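Local structure of protein (aminopeptidase) (Ochrobactrum anthropi, 1B65) at residues K9-G21 with D330-E344. The protein is an L-aminopeptidase that also acts as a D-alanyl esterase and amidase, a serine aminopeptidase with a variant of the Ntn hydrolase fold. Numbering follows the deposited sequence.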
loop_
_atom_site.group_PDB
_atom_site.type_symbol
_atom_site.label_atom_id
_atom_site.label_comp_id
_atom_site.label_asym_id
_atom_site.label_seq_id
_atom_site.Cartn_x
_atom_site.Cartn_y
_atom_site.Cartn_z
ATOM N N LYS A 9 25.990 -34.492 6.590
ATOM C CA LYS A 9 25.933 -33.009 6.519
ATOM C C LYS A 9 25.373 -32.468 7.836
ATOM O O LYS A 9 24.183 -32.517 8.111
ATOM C CB LYS A 9 25.101 -32.471 5.355
ATOM C CG LYS A 9 25.839 -32.196 4.054
ATOM C CD LYS A 9 25.606 -30.784 3.529
ATOM C CE LYS A 9 25.544 -30.705 2.014
ATOM N NZ LYS A 9 26.848 -30.279 1.434
ATOM N N PRO A 10 26.264 -31.934 8.653
ATOM C CA PRO A 10 25.845 -31.196 9.839
ATOM C C PRO A 10 25.041 -29.981 9.341
ATOM O O PRO A 10 25.340 -29.450 8.271
ATOM C CB PRO A 10 27.130 -30.657 10.439
ATOM C CG PRO A 10 28.085 -30.601 9.294
ATOM C CD PRO A 10 27.715 -31.773 8.418
ATOM N N ARG A 11 24.103 -29.535 10.155
ATOM C CA ARG A 11 23.389 -28.272 9.868
ATOM C C ARG A 11 23.923 -27.274 10.870
ATOM O O ARG A 11 24.795 -27.650 11.695
ATOM C CB ARG A 11 21.875 -28.490 9.970
ATOM C CG ARG A 11 21.369 -29.480 8.920
ATOM C CD ARG A 11 19.869 -29.731 9.155
ATOM N NE ARG A 11 19.104 -28.607 8.561
ATOM C CZ ARG A 11 17.772 -28.520 8.798
ATOM N NH1 ARG A 11 17.185 -29.415 9.566
ATOM N NH2 ARG A 11 17.104 -27.528 8.236
ATOM N N ALA A 12 23.452 -26.019 10.921
ATOM C CA ALA A 12 24.054 -25.045 11.812
ATOM C C ALA A 12 24.016 -25.494 13.266
ATOM O O ALA A 12 25.008 -25.301 13.958
ATOM C CB ALA A 12 23.421 -23.656 11.744
ATOM N N ARG A 13 22.898 -26.051 13.757
ATOM C CA ARG A 13 22.848 -26.447 15.162
ATOM C C ARG A 13 23.916 -27.496 15.462
ATOM O O ARG A 13 24.428 -27.534 16.580
ATOM C CB ARG A 13 21.497 -27.043 15.572
ATOM C CG ARG A 13 20.458 -25.930 15.691
ATOM C CD ARG A 13 19.079 -26.556 16.008
ATOM N NE ARG A 13 18.099 -25.468 15.931
ATOM C CZ ARG A 13 17.392 -25.031 16.942
ATOM N NH1 ARG A 13 17.510 -25.623 18.132
ATOM N NH2 ARG A 13 16.532 -24.043 16.755
ATOM N N ASP A 14 24.204 -28.376 14.525
ATOM C CA ASP A 14 25.219 -29.407 14.699
ATOM C C ASP A 14 26.611 -28.863 14.939
ATOM O O ASP A 14 27.447 -29.568 15.528
ATOM C CB ASP A 14 25.242 -30.271 13.427
ATOM C CG ASP A 14 23.913 -30.985 13.269
ATOM O OD1 ASP A 14 23.497 -31.602 14.274
ATOM O OD2 ASP A 14 23.291 -30.932 12.193
ATOM N N LEU A 15 26.925 -27.657 14.479
ATOM C CA LEU A 15 28.232 -27.040 14.649
ATOM C C LEU A 15 28.367 -26.273 15.949
ATOM O O LEU A 15 29.409 -25.635 16.208
ATOM C CB LEU A 15 28.521 -26.083 13.483
ATOM C CG LEU A 15 28.546 -26.690 12.075
ATOM C CD1 LEU A 15 28.928 -25.596 11.076
ATOM C CD2 LEU A 15 29.513 -27.849 12.003
ATOM N N GLY A 16 27.308 -26.274 16.758
ATOM C CA GLY A 16 27.348 -25.547 18.018
ATOM C C GLY A 16 26.864 -24.107 17.923
ATOM O O GLY A 16 27.066 -23.370 18.893
ATOM N N LEU A 17 26.310 -23.687 16.769
ATOM C CA LEU A 17 25.824 -22.289 16.725
ATOM C C LEU A 17 24.661 -22.210 17.702
ATOM O O LEU A 17 23.892 -23.184 17.821
ATOM C CB LEU A 17 25.421 -21.863 15.320
ATOM C CG LEU A 17 26.553 -21.289 14.464
ATOM C CD1 LEU A 17 27.656 -22.315 14.256
ATOM C CD2 LEU A 17 26.012 -20.858 13.110
ATOM N N PRO A 18 24.552 -21.124 18.447
ATOM C CA PRO A 18 23.600 -20.975 19.519
ATOM C C PRO A 18 22.173 -20.654 19.126
ATOM O O PRO A 18 21.632 -19.650 19.572
ATOM C CB PRO A 18 24.159 -19.824 20.375
ATOM C CG PRO A 18 24.948 -19.014 19.403
ATOM C CD PRO A 18 25.462 -19.955 18.348
ATOM N N PHE A 19 21.546 -21.518 18.340
ATOM C CA PHE A 19 20.170 -21.276 17.991
ATOM C C PHE A 19 19.172 -21.631 19.080
ATOM O O PHE A 19 19.092 -22.512 19.883
ATOM C CB PHE A 19 19.784 -22.006 16.698
ATOM C CG PHE A 19 20.310 -21.214 15.528
ATOM C CD1 PHE A 19 19.736 -19.999 15.185
ATOM C CD2 PHE A 19 21.391 -21.657 14.793
ATOM C CE1 PHE A 19 20.218 -19.248 14.124
ATOM C CE2 PHE A 19 21.860 -20.934 13.723
ATOM C CZ PHE A 19 21.297 -19.714 13.375
ATOM N N THR A 20 18.174 -20.828 19.146
ATOM C CA THR A 20 16.882 -20.368 19.306
ATOM C C THR A 20 15.888 -21.530 19.331
ATOM O O THR A 20 15.780 -22.315 18.397
ATOM C CB THR A 20 16.623 -19.531 18.004
ATOM O OG1 THR A 20 17.335 -20.231 16.963
ATOM C CG2 THR A 20 17.206 -18.146 18.035
ATOM N N GLY A 21 15.206 -21.818 20.410
ATOM C CA GLY A 21 14.097 -22.673 20.590
ATOM C C GLY A 21 13.889 -24.052 20.009
ATOM O O GLY A 21 14.610 -24.620 19.169
ATOM N N ASP A 330 13.210 -15.783 14.215
ATOM C CA ASP A 330 14.279 -16.751 14.504
ATOM C C ASP A 330 14.389 -17.840 13.447
ATOM O O ASP A 330 15.512 -18.248 13.120
ATOM C CB ASP A 330 13.994 -17.459 15.848
ATOM C CG ASP A 330 14.333 -16.596 17.035
ATOM O OD1 ASP A 330 14.897 -15.490 16.935
ATOM O OD2 ASP A 330 13.943 -16.979 18.152
ATOM N N SER A 331 13.265 -18.261 12.902
ATOM C CA SER A 331 13.302 -19.283 11.851
ATOM C C SER A 331 13.918 -18.729 10.587
ATOM O O SER A 331 14.597 -19.468 9.892
ATOM C CB SER A 331 11.899 -19.917 11.707
ATOM O OG SER A 331 11.097 -19.028 10.965
ATOM N N VAL A 332 13.679 -17.443 10.266
ATOM C CA VAL A 332 14.310 -16.892 9.060
ATOM C C VAL A 332 15.819 -16.812 9.259
ATOM O O VAL A 332 16.542 -17.200 8.351
ATOM C CB VAL A 332 13.748 -15.494 8.726
ATOM C CG1 VAL A 332 14.547 -14.850 7.593
ATOM C CG2 VAL A 332 12.286 -15.671 8.291
ATOM N N GLU A 333 16.286 -16.329 10.414
ATOM C CA GLU A 333 17.714 -16.265 10.653
ATOM C C GLU A 333 18.356 -17.655 10.581
ATOM O O GLU A 333 19.385 -17.797 9.910
ATOM C CB GLU A 333 18.011 -15.699 12.041
ATOM C CG GLU A 333 19.499 -15.596 12.334
ATOM C CD GLU A 333 19.767 -15.122 13.752
ATOM O OE1 GLU A 333 18.836 -15.119 14.559
ATOM O OE2 GLU A 333 20.900 -14.737 14.076
ATOM N N GLU A 334 17.733 -18.665 11.227
ATOM C CA GLU A 334 18.338 -19.998 11.111
ATOM C C GLU A 334 18.282 -20.580 9.713
ATOM O O GLU A 334 19.250 -21.248 9.266
ATOM C CB GLU A 334 17.692 -20.938 12.151
ATOM C CG GLU A 334 18.328 -22.359 12.067
ATOM C CD GLU A 334 17.867 -23.194 13.250
ATOM O OE1 GLU A 334 17.066 -22.793 14.098
ATOM O OE2 GLU A 334 18.364 -24.345 13.393
ATOM N N ALA A 335 17.282 -20.334 8.889
ATOM C CA ALA A 335 17.176 -20.806 7.523
ATOM C C ALA A 335 18.301 -20.198 6.674
ATOM O O ALA A 335 18.946 -20.912 5.914
ATOM C CB ALA A 335 15.778 -20.465 6.962
ATOM N N VAL A 336 18.590 -18.898 6.864
ATOM C CA VAL A 336 19.700 -18.279 6.147
ATOM C C VAL A 336 21.046 -18.919 6.534
ATOM O O VAL A 336 21.848 -19.281 5.655
ATOM C CB VAL A 336 19.735 -16.772 6.401
ATOM C CG1 VAL A 336 21.015 -16.125 5.864
ATOM C CG2 VAL A 336 18.543 -16.062 5.695
ATOM N N VAL A 337 21.285 -19.080 7.835
ATOM C CA VAL A 337 22.554 -19.679 8.270
ATOM C C VAL A 337 22.646 -21.126 7.803
ATOM O O VAL A 337 23.667 -21.585 7.263
ATOM C CB VAL A 337 22.778 -19.514 9.785
ATOM C CG1 VAL A 337 24.122 -20.148 10.162
ATOM C CG2 VAL A 337 22.858 -18.015 10.137
ATOM N N ASN A 338 21.536 -21.890 7.872
ATOM C CA ASN A 338 21.546 -23.260 7.375
ATOM C C ASN A 338 21.940 -23.304 5.914
ATOM O O ASN A 338 22.685 -24.233 5.507
ATOM C CB ASN A 338 20.122 -23.877 7.539
ATOM C CG ASN A 338 19.917 -24.544 8.871
ATOM O OD1 ASN A 338 18.760 -24.825 9.292
ATOM N ND2 ASN A 338 20.980 -24.786 9.624
ATOM N N ALA A 339 21.495 -22.342 5.106
ATOM C CA ALA A 339 21.857 -22.350 3.679
ATOM C C ALA A 339 23.372 -22.204 3.498
ATOM O O ALA A 339 23.948 -22.864 2.602
ATOM C CB ALA A 339 21.159 -21.175 2.941
ATOM N N MET A 340 23.991 -21.328 4.278
ATOM C CA MET A 340 25.433 -21.118 4.163
ATOM C C MET A 340 26.200 -22.355 4.633
ATOM O O MET A 340 27.225 -22.682 4.020
ATOM C CB MET A 340 25.854 -19.938 5.036
ATOM C CG MET A 340 25.243 -18.649 4.475
ATOM S SD MET A 340 25.799 -17.285 5.532
ATOM C CE MET A 340 27.446 -17.031 4.997
ATOM N N ILE A 341 25.694 -22.982 5.689
ATOM C CA ILE A 341 26.388 -24.197 6.200
ATOM C C ILE A 341 26.269 -25.359 5.230
ATOM O O ILE A 341 27.212 -26.179 5.148
ATOM C CB ILE A 341 25.779 -24.551 7.568
ATOM C CG1 ILE A 341 26.103 -23.493 8.624
ATOM C CG2 ILE A 341 26.227 -25.956 8.059
ATOM C CD1 ILE A 341 27.536 -22.985 8.600
ATOM N N ALA A 342 25.099 -25.514 4.589
ATOM C CA ALA A 342 24.843 -26.606 3.690
ATOM C C ALA A 342 25.510 -26.410 2.326
ATOM O O ALA A 342 25.642 -27.419 1.607
ATOM C CB ALA A 342 23.334 -26.782 3.430
ATOM N N ALA A 343 25.806 -25.175 1.936
ATOM C CA ALA A 343 26.366 -24.900 0.612
ATOM C C ALA A 343 27.772 -25.470 0.420
ATOM O O ALA A 343 28.510 -25.710 1.372
ATOM C CB ALA A 343 26.454 -23.391 0.329
ATOM N N GLU A 344 28.126 -25.720 -0.834
ATOM C CA GLU A 344 29.453 -26.179 -1.225
ATOM C C GLU A 344 30.063 -25.226 -2.252
ATOM O O GLU A 344 29.335 -24.613 -3.049
ATOM C CB GLU A 344 29.342 -27.563 -1.897
ATOM C CG GLU A 344 28.770 -28.594 -0.917
ATOM C CD GLU A 344 28.209 -29.804 -1.641
ATOM O OE1 GLU A 344 27.235 -29.648 -2.429
ATOM O OE2 GLU A 344 28.736 -30.912 -1.416
HETATM O O HOH W 1 27.158 -29.067 6.104
HETATM O O HOH W 2 20.473 -25.793 12.212
#
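Arg13 meets the carboxylate of Glu334 side-on, giving a salt bridge with two bonds: Arg13 NE lies 2.8 Å from Glu334 OE2 and Arg13 NH2 lies 3.0 Å from Glu334 OE1. Both oxygens use their syn lone pairs, and the guanidinium and carboxylate planes are only 24° apart. Glu334 reaches out from its helix toward 9-21 because CG stands anti to the backbone N (chi1 -179°) and the rest of the chain is extended. Arg200 on OE1, Asn27 on OE2 and a water that accepts from Arg13 N and donates to OE2 complete the grip on this buried carboxylate and fix its rotation. Arg13 NH2 also bonds Gly21 O, tying the far end of 9-21 to the same guanidinium. At the C-terminal end of the helix, Lys9 NZ donates to Ala342 O (3.1 Å) and forms a longer salt bridge with Glu344 OE2 (3.5 Å), while a water joins Pro10 O to Ile341 O.

The Phe19 ring lies almost parallel to the Glu334 carboxylate, with the aliphatic part of that side chain over one face; Glu334 CB sits 3.9 Å from the centroid of the Phe19 ring in a CH-pi contact. At the ring edge, Phe19 CZ reaches Val337 CB. The CG1 branch of the same Val337 packs against Leu17 CD2 at 3.6 Å and against Ala12 CB. Leu15 CD1 and Ile341 CD1 meet tip to tip, 3.9 Å apart, beside helix 361-370.

The N-terminal segment, with its short 3-10 turn, thus lies along the side of helix 322-342 turned away from strands 207-217 and 251-257, on which the helix packs as part of one helix-on-sheet layer of the αββα sandwich that characterises the Ntn hydrolase fold, of which this enzyme is a variant.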